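Local coordinates for intracellular protein transport protein USO1 (Saccharomyces cerevisiae S288c, PDB 6LSU) that is required for protein transport from the ER to the Golgi complex, represented here by its globular, ARM-repeat head region without the coiled-coil tail, at residues K116-L121 with D301-V305; L151-W155 with T166-L170; I260-K265 with D312-L316; V337-L342 with A362-V366; F670-F676 with F705-N710. All coordinates share one frame; numbering follows the deposited sequence.

Contact 1 (K116-L121 with D301-V305); sequences KYPSPL and DQRIV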
# COMPACT_ATOMS: atom_id res chain seq x y z
N LYS A 116 -3.40 11.85 2.04
CA LYS A 116 -2.01 11.35 2.19
C LYS A 116 -1.14 12.31 1.38
O LYS A 116 -1.35 12.43 0.16
CB LYS A 116 -1.84 9.90 1.70
CG LYS A 116 -2.74 8.86 2.38
CD LYS A 116 -4.20 8.92 1.96
CE LYS A 116 -5.18 8.30 2.94
NZ LYS A 116 -6.58 8.61 2.57
N TYR A 117 -0.26 13.02 2.07
CA TYR A 117 0.48 14.16 1.47
C TYR A 117 1.98 13.83 1.52
O TYR A 117 2.35 12.85 2.18
CB TYR A 117 -0.04 15.45 2.10
CG TYR A 117 -1.23 15.99 1.34
CD1 TYR A 117 -2.49 15.46 1.54
CD2 TYR A 117 -1.05 16.96 0.35
CE1 TYR A 117 -3.57 15.90 0.79
CE2 TYR A 117 -2.13 17.42 -0.40
CZ TYR A 117 -3.39 16.88 -0.17
OH TYR A 117 -4.52 17.26 -0.82
N PRO A 118 2.84 14.55 0.76
CA PRO A 118 4.28 14.29 0.76
C PRO A 118 4.85 14.50 2.16
O PRO A 118 5.19 15.67 2.46
CB PRO A 118 4.92 15.34 -0.17
CG PRO A 118 3.76 15.95 -0.92
CD PRO A 118 2.52 15.74 -0.06
N SER A 119 4.91 13.41 2.95
CA SER A 119 5.26 13.38 4.40
C SER A 119 6.56 14.16 4.60
O SER A 119 6.61 15.07 5.43
CB SER A 119 5.37 11.96 4.97
OG SER A 119 4.40 11.08 4.41
N PRO A 120 7.62 13.86 3.81
CA PRO A 120 8.87 14.63 3.90
C PRO A 120 8.58 16.14 3.78
O PRO A 120 8.98 16.88 4.66
CB PRO A 120 9.72 14.10 2.73
CG PRO A 120 9.15 12.72 2.41
CD PRO A 120 7.67 12.83 2.75
N LEU A 121 7.81 16.52 2.76
CA LEU A 121 7.59 17.93 2.32
C LEU A 121 6.69 18.71 3.29
O LEU A 121 6.64 19.94 3.16
CB LEU A 121 6.96 17.96 0.92
CG LEU A 121 7.77 17.30 -0.20
CD1 LEU A 121 7.66 18.13 -1.47
CD2 LEU A 121 9.23 17.10 0.18
N ASP A 301 9.50 14.37 -4.90
CA ASP A 301 8.65 13.77 -3.85
C ASP A 301 7.18 14.06 -4.18
O ASP A 301 6.34 13.22 -4.00
CB ASP A 301 9.07 14.32 -2.49
CG ASP A 301 10.31 13.65 -1.93
OD1 ASP A 301 10.40 12.42 -2.06
OD2 ASP A 301 11.17 14.34 -1.41
N GLN A 302 6.88 15.23 -4.71
CA GLN A 302 5.48 15.59 -5.01
C GLN A 302 4.95 14.70 -6.15
O GLN A 302 3.77 14.16 -6.05
CB GLN A 302 5.36 17.07 -5.30
CG GLN A 302 3.92 17.52 -5.45
CD GLN A 302 3.11 17.15 -4.22
OE1 GLN A 302 3.35 17.67 -3.15
NE2 GLN A 302 2.11 16.29 -4.36
N ARG A 303 5.75 14.54 -7.22
CA ARG A 303 5.26 13.76 -8.40
C ARG A 303 5.16 12.28 -8.04
O ARG A 303 4.20 11.64 -8.48
CB ARG A 303 6.18 13.99 -9.58
CG ARG A 303 6.27 15.47 -9.91
CD ARG A 303 7.36 15.75 -10.85
NE ARG A 303 7.24 17.13 -11.21
CZ ARG A 303 7.73 17.66 -12.29
NH1 ARG A 303 8.44 16.92 -13.12
NH2 ARG A 303 7.50 18.93 -12.53
N ILE A 304 6.05 11.81 -7.17
CA ILE A 304 6.01 10.42 -6.62
C ILE A 304 4.69 10.19 -5.89
O ILE A 304 4.01 9.15 -6.16
CB ILE A 304 7.21 10.13 -5.69
CG1 ILE A 304 8.47 9.98 -6.56
CG2 ILE A 304 6.96 8.89 -4.80
CD1 ILE A 304 9.79 9.95 -5.77
N VAL A 305 4.34 11.12 -4.99
CA VAL A 305 3.08 11.06 -4.20
C VAL A 305 1.89 11.17 -5.15
O VAL A 305 0.94 10.46 -4.93
CB VAL A 305 3.02 12.16 -3.13
CG1 VAL A 305 1.70 12.11 -2.33
CG2 VAL A 305 4.20 12.09 -2.18
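P118 lays its ring over V305: the pyrrolidine CB sits 3.9 Å from V305 CG2, and P118 CA comes to 3.7 Å of the same methyl. V305 is forked so that both its branches are used. CG1, pointing opposite the amide nitrogen (chi1 179°), turns to the chain just ahead of the proline, with K116 O at 4.0 Å, while CG2 takes the proline itself. One turn back on the helix, Q302 sets its amide obliquely against the P118 ring, but the modelled spacing there is doubtful. The NE2 of that amide is engaged by N306 and by N254 of helix 251-264. Farther along the loop, L121 leans over D301, its CD2 3.9 Å from D301 CB; P120 and L121 are poorly ordered, so this end is less certain. The segment 116-121 belongs to the loop between helices 103-112 and 132-143, and it crosses the first turn of helix 301-317 in ARM 5. N254 flanks the site, touching Y117, P118 and V305. With no hydrogen bond across the two segments, the loop is held on the helix by shape and van der Waals contact, with proline against valine at its centre.

Contact 2 (L151-W155 with T166-L170); sequences LVEFW and TIQLL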
# COMPACT_ATOMS: atom_id res chain seq x y z
N LEU A 151 -23.65 31.32 5.90
CA LEU A 151 -22.30 31.17 5.29
C LEU A 151 -22.46 30.54 3.90
O LEU A 151 -21.87 31.05 2.88
CB LEU A 151 -21.42 30.28 6.17
CG LEU A 151 -20.96 30.92 7.47
CD1 LEU A 151 -20.17 29.92 8.28
CD2 LEU A 151 -20.17 32.18 7.23
N VAL A 152 -23.25 29.49 3.82
CA VAL A 152 -23.44 28.85 2.49
C VAL A 152 -24.03 29.88 1.52
O VAL A 152 -23.55 29.98 0.39
CB VAL A 152 -24.29 27.59 2.62
CG1 VAL A 152 -24.66 27.08 1.23
CG2 VAL A 152 -23.55 26.55 3.44
N GLU A 153 -24.98 30.70 1.98
CA GLU A 153 -25.69 31.68 1.11
C GLU A 153 -24.71 32.76 0.67
O GLU A 153 -24.88 33.22 -0.47
CB GLU A 153 -26.95 32.22 1.79
CG GLU A 153 -28.17 32.20 0.88
CD GLU A 153 -28.67 30.80 0.49
OE1 GLU A 153 -28.79 30.53 -0.74
OE2 GLU A 153 -28.93 29.99 1.41
N PHE A 154 -23.67 33.07 1.47
CA PHE A 154 -22.56 34.01 1.11
C PHE A 154 -21.82 33.62 -0.19
O PHE A 154 -21.16 34.50 -0.79
CB PHE A 154 -21.53 34.10 2.25
CG PHE A 154 -21.95 34.92 3.44
CD1 PHE A 154 -23.01 35.83 3.35
CD2 PHE A 154 -21.25 34.85 4.63
CE1 PHE A 154 -23.38 36.59 4.45
CE2 PHE A 154 -21.60 35.64 5.72
CZ PHE A 154 -22.68 36.49 5.63
N TRP A 155 -21.85 32.36 -0.62
CA TRP A 155 -21.20 31.96 -1.89
C TRP A 155 -21.91 32.58 -3.10
O TRP A 155 -21.35 32.55 -4.19
CB TRP A 155 -21.08 30.43 -2.01
CG TRP A 155 -20.06 29.85 -1.08
CD1 TRP A 155 -18.92 30.47 -0.60
CD2 TRP A 155 -20.12 28.56 -0.43
NE1 TRP A 155 -18.26 29.62 0.25
CE2 TRP A 155 -18.95 28.44 0.36
CE3 TRP A 155 -21.01 27.49 -0.47
CZ2 TRP A 155 -18.67 27.29 1.11
CZ3 TRP A 155 -20.72 26.34 0.25
CH2 TRP A 155 -19.57 26.25 1.04
N THR A 166 -15.32 32.48 3.50
CA THR A 166 -16.43 31.56 3.89
C THR A 166 -15.96 30.10 3.82
O THR A 166 -16.17 29.35 4.79
CB THR A 166 -17.64 31.88 3.03
OG1 THR A 166 -17.96 33.25 3.29
CG2 THR A 166 -18.82 31.00 3.32
N ILE A 167 -15.34 29.72 2.71
CA ILE A 167 -14.71 28.39 2.48
C ILE A 167 -13.75 28.12 3.64
O ILE A 167 -13.84 27.09 4.28
CB ILE A 167 -13.96 28.32 1.14
CG1 ILE A 167 -14.92 28.42 -0.04
CG2 ILE A 167 -13.16 27.04 1.07
CD1 ILE A 167 -14.23 28.43 -1.39
N GLN A 168 -12.85 29.07 3.90
CA GLN A 168 -11.80 28.92 4.94
C GLN A 168 -12.47 28.73 6.30
O GLN A 168 -11.98 27.82 7.05
CB GLN A 168 -10.86 30.12 4.92
CG GLN A 168 -9.99 30.11 3.68
CD GLN A 168 -9.13 31.35 3.50
OE1 GLN A 168 -9.54 32.48 3.75
NE2 GLN A 168 -7.92 31.12 3.02
N LEU A 169 -13.52 29.50 6.62
CA LEU A 169 -14.17 29.44 7.95
C LEU A 169 -14.80 28.06 8.13
O LEU A 169 -14.59 27.44 9.18
CB LEU A 169 -15.20 30.56 8.12
CG LEU A 169 -15.81 30.68 9.52
CD1 LEU A 169 -14.73 30.83 10.59
CD2 LEU A 169 -16.78 31.85 9.57
N LEU A 170 -15.48 27.57 7.10
CA LEU A 170 -16.06 26.20 7.06
C LEU A 170 -14.99 25.11 7.20
O LEU A 170 -15.30 24.07 7.84
CB LEU A 170 -16.81 26.04 5.75
CG LEU A 170 -18.16 26.75 5.77
CD1 LEU A 170 -18.88 26.58 4.45
CD2 LEU A 170 -19.01 26.24 6.95
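W155 reaches across to helix 160-174 from a CB whose CG lies beside the backbone N (chi1 -71°), a turn that carries the indole over its own helix, with V152 CA above the rim of one face. Along the ring, CD1 is the first atom to meet T166, its CG2 lying 4.0 Å away. NE1 comes next, 3.4 Å from that same methyl, with I167 CG1 also beside it. CE2 is still 4.0 Å from I167 CG1; next to it, CZ2 comes to 3.4 Å of L170 CD1, and CH2, farther out, stays against the same methyl. These aliphatic groups approach the indole obliquely. T166 is the hub: its methyl also meets L151 CB at 3.9 Å, and its OG1, hydrogen-bonded to I162 O, lies at the edge of the F154 ring. L151 carries the apolar seam onward, its CD1 4.1 Å from L169 CD2. It lies roughly perpendicular to L169 but runs antiparallel alongside L170. Both segments lie in ARM 2, where this contact packs two successive helices of one repeat. Helix 78-91 meets L151, T166 and L169 through L85 and L89, while W155 runs on against T194, M195 and L198 of helix 191-198 and L213 of helix 204-218.

Contact 3 (I260-K265 with D312-L316); sequences INNILK and DIVSL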
# COMPACT_ATOMS: atom_id res chain seq x y z
N ILE A 260 -10.60 12.72 -5.22
CA ILE A 260 -11.09 11.54 -5.99
C ILE A 260 -10.98 10.30 -5.10
O ILE A 260 -11.89 9.45 -5.17
CB ILE A 260 -10.33 11.35 -7.31
CG1 ILE A 260 -10.46 12.54 -8.24
CG2 ILE A 260 -10.82 10.08 -8.01
CD1 ILE A 260 -9.83 12.27 -9.63
N ASN A 261 -9.92 10.19 -4.32
CA ASN A 261 -9.69 9.01 -3.46
C ASN A 261 -10.80 8.94 -2.42
O ASN A 261 -11.38 7.87 -2.28
CB ASN A 261 -8.27 9.03 -2.87
CG ASN A 261 -7.97 7.79 -2.07
OD1 ASN A 261 -8.57 7.58 -1.00
ND2 ASN A 261 -7.07 6.97 -2.58
N ASN A 262 -11.07 10.03 -1.70
CA ASN A 262 -12.05 10.05 -0.59
C ASN A 262 -13.48 9.83 -1.14
O ASN A 262 -14.31 9.28 -0.38
CB ASN A 262 -11.99 11.36 0.19
CG ASN A 262 -10.77 11.51 1.07
OD1 ASN A 262 -10.20 10.53 1.55
ND2 ASN A 262 -10.38 12.73 1.33
N ILE A 263 -13.78 10.23 -2.39
CA ILE A 263 -15.14 10.00 -2.96
C ILE A 263 -15.33 8.51 -3.32
O ILE A 263 -16.54 8.11 -3.39
CB ILE A 263 -15.35 10.90 -4.19
CG1 ILE A 263 -15.34 12.39 -3.83
CG2 ILE A 263 -16.60 10.53 -4.96
CD1 ILE A 263 -14.99 13.27 -5.00
N LEU A 264 -14.25 7.73 -3.57
CA LEU A 264 -14.31 6.29 -4.03
C LEU A 264 -14.08 5.30 -2.89
O LEU A 264 -14.67 4.22 -2.92
CB LEU A 264 -13.29 6.02 -5.13
CG LEU A 264 -13.43 6.88 -6.39
CD1 LEU A 264 -12.46 6.46 -7.45
CD2 LEU A 264 -14.84 6.81 -6.92
N LYS A 265 -13.25 5.64 -1.91
CA LYS A 265 -12.89 4.71 -0.81
C LYS A 265 -14.18 4.16 -0.24
O LYS A 265 -15.01 4.94 0.22
CB LYS A 265 -12.04 5.41 0.26
CG LYS A 265 -11.04 4.49 0.98
CD LYS A 265 -9.60 4.70 0.51
CE LYS A 265 -8.58 3.67 0.99
NZ LYS A 265 -7.23 3.97 0.44
N ASP A 312 -3.29 4.31 -6.39
CA ASP A 312 -4.15 3.87 -5.24
C ASP A 312 -5.61 3.92 -5.72
O ASP A 312 -6.36 3.01 -5.41
CB ASP A 312 -3.87 4.66 -3.94
CG ASP A 312 -2.55 4.30 -3.27
OD1 ASP A 312 -1.93 3.24 -3.65
OD2 ASP A 312 -2.12 5.07 -2.38
N ILE A 313 -5.97 4.92 -6.52
CA ILE A 313 -7.36 5.05 -7.01
C ILE A 313 -7.64 3.82 -7.85
O ILE A 313 -8.70 3.18 -7.60
CB ILE A 313 -7.54 6.35 -7.78
CG1 ILE A 313 -7.62 7.56 -6.85
CG2 ILE A 313 -8.72 6.22 -8.69
CD1 ILE A 313 -7.24 8.88 -7.54
N VAL A 314 -6.76 3.45 -8.80
CA VAL A 314 -6.97 2.16 -9.52
C VAL A 314 -7.21 1.02 -8.51
O VAL A 314 -8.22 0.30 -8.69
CB VAL A 314 -5.84 1.81 -10.48
CG1 VAL A 314 -6.14 0.53 -11.21
CG2 VAL A 314 -5.58 2.94 -11.49
N SER A 315 -6.39 0.92 -7.46
CA SER A 315 -6.45 -0.20 -6.48
C SER A 315 -7.80 -0.25 -5.77
O SER A 315 -8.34 -1.33 -5.71
CB SER A 315 -5.35 -0.18 -5.47
OG SER A 315 -4.21 -0.86 -5.93
N LEU A 316 -8.29 0.87 -5.26
CA LEU A 316 -9.63 1.01 -4.61
C LEU A 316 -10.74 0.28 -5.36
O LEU A 316 -11.53 -0.42 -4.69
CB LEU A 316 -10.00 2.50 -4.54
CG LEU A 316 -9.09 3.28 -3.59
CD1 LEU A 316 -9.50 4.73 -3.50
CD2 LEU A 316 -9.10 2.59 -2.23
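L316 pushes its two methyls between N261 and K265, one to each, and so buries more surface than any other residue here. The setting is the ARM-repeat superhelix: helix 251-264 of ARM 4 and helix 301-317 of ARM 5 lie side by side, the axes of their short segments approaching to 10.0 Å and only 10° from parallel. L316 CD1 meets the amide of N261 nearly square on to that side chain, with ND2 3.4 Å away. N261 gets its amide there because CG points away from its own amide nitrogen (chi1 -176°), which swings the group from the flank of its helix toward the neighbour; ND2 is also near D312 CB. Shortening N261 to an alanine would remove the amide and is likely to open a gap beside L316 CD1, leaving that methyl freer to turn.

I313 fills the next part of the seam with both its branches. Its CD1 is 3.8 Å from I260 CG2, and its CG2 is 3.9 Å from L264 CD1. Behind this apolar strip, F274 of helix 268-276 touches both I260 and L264, and L283 of helix 280-287 backs I313. At the more open side, the NZ of K265 stays 5.9 Å from D312 OD2, too far for a salt bridge, although the opposite charges may still feel each other. K265 meets L316 with the end of its chain: it bends at chi2 (104°) and lays CE 3.4 Å from L316 CD2.

Contact 4 (V337-L342 with A362-V366); sequences VLMVVL and AANMV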
# COMPACT_ATOMS: atom_id res chain seq x y z
N VAL A 337 -5.15 0.66 -18.88
CA VAL A 337 -4.64 0.93 -17.50
C VAL A 337 -3.61 -0.14 -17.12
O VAL A 337 -2.51 0.25 -16.69
CB VAL A 337 -5.75 1.09 -16.45
CG1 VAL A 337 -5.15 1.46 -15.10
CG2 VAL A 337 -6.73 2.16 -16.85
N LEU A 338 -3.91 -1.42 -17.32
CA LEU A 338 -3.01 -2.55 -16.99
C LEU A 338 -1.67 -2.38 -17.67
O LEU A 338 -0.61 -2.58 -17.02
CB LEU A 338 -3.59 -3.89 -17.44
CG LEU A 338 -2.72 -5.10 -17.04
CD1 LEU A 338 -2.50 -5.14 -15.53
CD2 LEU A 338 -3.34 -6.41 -17.53
N MET A 339 -1.70 -2.10 -18.95
CA MET A 339 -0.48 -1.95 -19.76
C MET A 339 0.24 -0.72 -19.23
O MET A 339 1.45 -0.70 -19.18
CB MET A 339 -0.83 -1.78 -21.24
CG MET A 339 0.39 -1.84 -22.11
SD MET A 339 1.05 -3.52 -22.05
CE MET A 339 2.81 -3.12 -22.07
N VAL A 340 -0.48 0.33 -18.92
CA VAL A 340 0.19 1.57 -18.43
C VAL A 340 0.84 1.31 -17.05
O VAL A 340 2.00 1.77 -16.86
CB VAL A 340 -0.76 2.77 -18.40
CG1 VAL A 340 -0.06 3.99 -17.82
CG2 VAL A 340 -1.23 3.07 -19.82
N VAL A 341 0.15 0.65 -16.11
CA VAL A 341 0.81 0.48 -14.78
C VAL A 341 2.02 -0.48 -14.90
O VAL A 341 2.98 -0.27 -14.22
CB VAL A 341 -0.16 0.19 -13.62
CG1 VAL A 341 -1.53 0.81 -13.79
CG2 VAL A 341 -0.25 -1.24 -13.26
N LEU A 342 2.00 -1.47 -15.79
CA LEU A 342 3.13 -2.42 -16.00
C LEU A 342 4.27 -1.70 -16.66
O LEU A 342 5.39 -2.06 -16.34
CB LEU A 342 2.72 -3.60 -16.88
CG LEU A 342 1.78 -4.62 -16.25
CD1 LEU A 342 1.40 -5.68 -17.29
CD2 LEU A 342 2.42 -5.24 -15.04
N ALA A 362 -1.11 -3.64 -10.24
CA ALA A 362 -1.34 -4.69 -11.27
C ALA A 362 -1.79 -5.97 -10.57
O ALA A 362 -2.58 -6.68 -11.15
CB ALA A 362 -0.11 -4.96 -12.13
N ALA A 363 -1.32 -6.26 -9.37
CA ALA A 363 -1.65 -7.54 -8.72
C ALA A 363 -3.15 -7.50 -8.36
O ALA A 363 -3.83 -8.48 -8.50
CB ALA A 363 -0.74 -7.82 -7.53
N ASN A 364 -3.63 -6.39 -7.85
CA ASN A 364 -5.07 -6.21 -7.54
C ASN A 364 -5.93 -6.30 -8.82
O ASN A 364 -6.95 -6.97 -8.82
CB ASN A 364 -5.28 -4.88 -6.87
CG ASN A 364 -4.89 -4.92 -5.41
OD1 ASN A 364 -5.17 -5.90 -4.71
ND2 ASN A 364 -4.34 -3.79 -4.98
N MET A 365 -5.43 -5.76 -9.91
CA MET A 365 -6.11 -5.81 -11.23
C MET A 365 -6.33 -7.25 -11.76
O MET A 365 -7.34 -7.44 -12.50
CB MET A 365 -5.30 -5.01 -12.24
CG MET A 365 -5.22 -3.52 -11.84
SD MET A 365 -4.86 -2.58 -13.30
CE MET A 365 -3.31 -1.84 -12.89
N VAL A 366 -5.46 -8.23 -11.46
CA VAL A 366 -5.50 -9.56 -12.16
C VAL A 366 -5.81 -10.69 -11.19
O VAL A 366 -6.18 -11.77 -11.63
CB VAL A 366 -4.20 -9.85 -12.91
CG1 VAL A 366 -3.82 -8.73 -13.82
CG2 VAL A 366 -3.07 -10.15 -11.97
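V341 N donates to V337 O at 2.8 Å, a helical backbone bond that puts these two valines one turn apart and sets both on the side near M365. M365 has more of its surface covered by the other segment than any other residue here. Its chain leaves the helix with CG beside the backbone N (chi1 -62°) and bends at chi3, bringing its end up to V341; the two side chains meet tip to tip, although the modelled spacing of the M365 methyl from V341 is too tight to trust. M365 SD lies 4.1 Å from L338 CD1, the leucine and methionine passing side by side with their ends pointing opposite ways.

Both segments belong to ARM 6, where helices 337-346 and 354-366 form an antiparallel pair of the armadillo-type stack. The helix axes of the two short segments approach to 10.4 Å, with an angle of 152° between their directions. A small residue, A362, sits where three larger ones converge. Its CB is 3.9 Å from V341 CG2, the same 3.9 Å from L342 CD2, and 4.2 Å from L338 CD1.

L338 reaches M365, A362 and V366 because its CG is trans to the backbone N (chi1 -177°), which swings CD1 across to the other helix. There the same methyl meets V366 CG1 at 4.2 Å. V314 of helix 301-317 packs on V337 and M365 from the preceding repeat, while L430 of helix 421-435 touches A362 and F376 of helix 370-376 touches both L342 and V366.

Contact 5 (F670-F676 with F705-N710); sequences FKKDSYF and FIQLFN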
# COMPACT_ATOMS: atom_id res chain seq x y z
N PHE A 670 11.48 -25.06 18.99
CA PHE A 670 11.44 -24.36 17.68
C PHE A 670 10.35 -23.27 17.70
O PHE A 670 10.63 -22.15 17.23
CB PHE A 670 11.17 -25.35 16.54
CG PHE A 670 11.00 -24.72 15.18
CD1 PHE A 670 12.08 -24.17 14.51
CD2 PHE A 670 9.74 -24.60 14.62
CE1 PHE A 670 11.92 -23.58 13.27
CE2 PHE A 670 9.58 -24.00 13.38
CZ PHE A 670 10.67 -23.51 12.70
N LYS A 671 9.17 -23.63 18.20
CA LYS A 671 8.03 -22.70 18.40
C LYS A 671 8.46 -21.56 19.33
O LYS A 671 8.27 -20.40 18.94
CB LYS A 671 6.78 -23.45 18.91
CG LYS A 671 5.44 -22.76 18.66
CD LYS A 671 5.56 -21.26 18.33
CE LYS A 671 4.26 -20.50 18.22
NZ LYS A 671 3.57 -20.71 16.93
N LYS A 672 9.09 -21.85 20.48
CA LYS A 672 9.23 -20.85 21.59
C LYS A 672 10.59 -20.14 21.60
O LYS A 672 10.62 -19.03 22.11
CB LYS A 672 9.00 -21.47 22.97
CG LYS A 672 7.89 -22.51 23.07
CD LYS A 672 6.47 -22.02 22.81
CE LYS A 672 6.03 -20.82 23.64
NZ LYS A 672 5.94 -19.58 22.84
N ASP A 673 11.68 -20.71 21.11
CA ASP A 673 13.04 -20.18 21.44
C ASP A 673 13.94 -20.07 20.19
O ASP A 673 15.17 -19.92 20.37
CB ASP A 673 13.69 -21.04 22.54
CG ASP A 673 14.84 -20.37 23.28
OD1 ASP A 673 15.03 -19.14 23.11
OD2 ASP A 673 15.54 -21.09 24.02
N SER A 674 13.39 -20.06 18.98
CA SER A 674 14.17 -19.95 17.71
C SER A 674 13.80 -18.68 16.95
O SER A 674 12.94 -17.92 17.41
CB SER A 674 13.95 -21.16 16.84
OG SER A 674 12.59 -21.23 16.45
N TYR A 675 14.42 -18.48 15.78
CA TYR A 675 14.03 -17.45 14.78
C TYR A 675 12.52 -17.52 14.51
O TYR A 675 11.85 -16.48 14.43
CB TYR A 675 14.76 -17.64 13.47
CG TYR A 675 16.14 -17.04 13.48
CD1 TYR A 675 17.16 -17.58 14.22
CD2 TYR A 675 16.41 -15.91 12.73
CE1 TYR A 675 18.43 -17.02 14.22
CE2 TYR A 675 17.68 -15.34 12.71
CZ TYR A 675 18.69 -15.89 13.47
OH TYR A 675 19.95 -15.35 13.45
N PHE A 676 11.97 -18.72 14.41
CA PHE A 676 10.53 -18.86 14.12
C PHE A 676 9.74 -18.10 15.17
O PHE A 676 8.73 -17.44 14.83
CB PHE A 676 10.10 -20.32 14.11
CG PHE A 676 8.67 -20.55 13.71
CD1 PHE A 676 8.32 -20.64 12.36
CD2 PHE A 676 7.69 -20.72 14.67
CE1 PHE A 676 7.00 -20.87 11.99
CE2 PHE A 676 6.38 -21.01 14.29
CZ PHE A 676 6.02 -21.05 12.95
N PHE A 705 4.91 -22.05 5.07
CA PHE A 705 5.57 -22.95 6.04
C PHE A 705 5.01 -22.64 7.44
O PHE A 705 4.58 -23.59 8.18
CB PHE A 705 7.09 -22.84 6.03
CG PHE A 705 7.68 -23.61 7.18
CD1 PHE A 705 7.82 -24.98 7.09
CD2 PHE A 705 8.02 -22.97 8.36
CE1 PHE A 705 8.33 -25.71 8.15
CE2 PHE A 705 8.50 -23.70 9.43
CZ PHE A 705 8.67 -25.08 9.33
N ILE A 706 5.00 -21.35 7.78
CA ILE A 706 4.41 -20.84 9.05
C ILE A 706 2.99 -21.38 9.21
O ILE A 706 2.66 -21.69 10.33
CB ILE A 706 4.41 -19.30 9.11
CG1 ILE A 706 5.82 -18.72 9.00
CG2 ILE A 706 3.73 -18.83 10.37
CD1 ILE A 706 5.86 -17.26 8.71
N GLN A 707 2.16 -21.39 8.16
CA GLN A 707 0.73 -21.76 8.30
C GLN A 707 0.71 -23.26 8.56
O GLN A 707 -0.05 -23.75 9.44
CB GLN A 707 -0.09 -21.40 7.05
CG GLN A 707 -0.71 -20.01 7.05
CD GLN A 707 -1.14 -19.63 5.65
OE1 GLN A 707 -2.04 -20.25 5.07
NE2 GLN A 707 -0.47 -18.65 5.07
N LEU A 708 1.52 -23.99 7.78
CA LEU A 708 1.58 -25.47 7.90
C LEU A 708 2.05 -25.85 9.33
O LEU A 708 1.39 -26.64 9.98
CB LEU A 708 2.54 -26.02 6.85
CG LEU A 708 2.77 -27.52 6.98
CD1 LEU A 708 1.57 -28.28 6.43
CD2 LEU A 708 4.05 -27.95 6.28
N PHE A 709 3.13 -25.25 9.82
CA PHE A 709 3.66 -25.58 11.15
C PHE A 709 2.57 -25.31 12.19
O PHE A 709 2.14 -26.26 12.88
CB PHE A 709 4.95 -24.82 11.46
CG PHE A 709 5.49 -25.19 12.80
CD1 PHE A 709 6.05 -26.44 13.03
CD2 PHE A 709 5.37 -24.32 13.87
CE1 PHE A 709 6.54 -26.78 14.28
CE2 PHE A 709 5.84 -24.67 15.12
CZ PHE A 709 6.42 -25.90 15.32
N ASN A 710 2.11 -24.05 12.27
CA ASN A 710 1.11 -23.62 13.28
C ASN A 710 -0.14 -24.51 13.21
O ASN A 710 -0.67 -24.82 14.24
CB ASN A 710 0.80 -22.13 13.17
CG ASN A 710 1.97 -21.26 13.58
OD1 ASN A 710 2.85 -21.71 14.31
ND2 ASN A 710 2.01 -20.02 13.12
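F670 drives the edge of its ring at the face of F709 in a T-shaped pair, centroids 5.1 Å apart and planes at 84°, with CD2 over that face. The far end of the same ring, CZ, meets F705 CE2 at 3.9 Å. Next in sequence, K671 runs past the edge of F709, its CG 4.0 Å from CE2 of that ring, before bending so that NZ arrives 2.9 Å from N710 OD1. The chain then turns away and comes back with F676. Its extended first torsion (chi1 -175°) lays the ring across F670 and F709, both of which meet the same face of it. F709 points its edge at that face (centroids 5.0 Å apart), so F709 gives a face to one phenylalanine and an edge to another. F676 CE1 also touches I706 CG1 at 3.9 Å, and N710 OD1 lies at the F676 ring edge. Exchanging F709 for an alanine would probably leave the edge of F670 and the face of F676 without this partner and let both rings shift. F701 adds another edge-to-face partner to F676, and C626, L627 and M630 of helix 622-637 cover F670. Thus, in this part of the head region, crossed rings join helices 660-673 and 703-711, while N710 OD1, close to the K671 amine and at the F676 ring edge, may be polarised by both.

From the N terminus, the chain enters contact 1 at 116-121, a loop that closes only at 301-305, tying the connection between helices 103-112 and 132-143 to helix 301-317. Contact 2 is nested inside it, a short closure within ARM 2. Contact 3 crosses contact 1: it opens at 260-265 before contact 1 has closed and ends at 312-316, farther along the same helix 301-317, tying ARM 4 to ARM 5. Contact 4 follows in series within ARM 6, touching contact 3 through V314 and a probable S315-N364 hydrogen bond, so ARM 4 to ARM 6 are linked continuously. Contact 5, across the chain's centre from contact 2, closes the loop between helices 660-673 and 703-711.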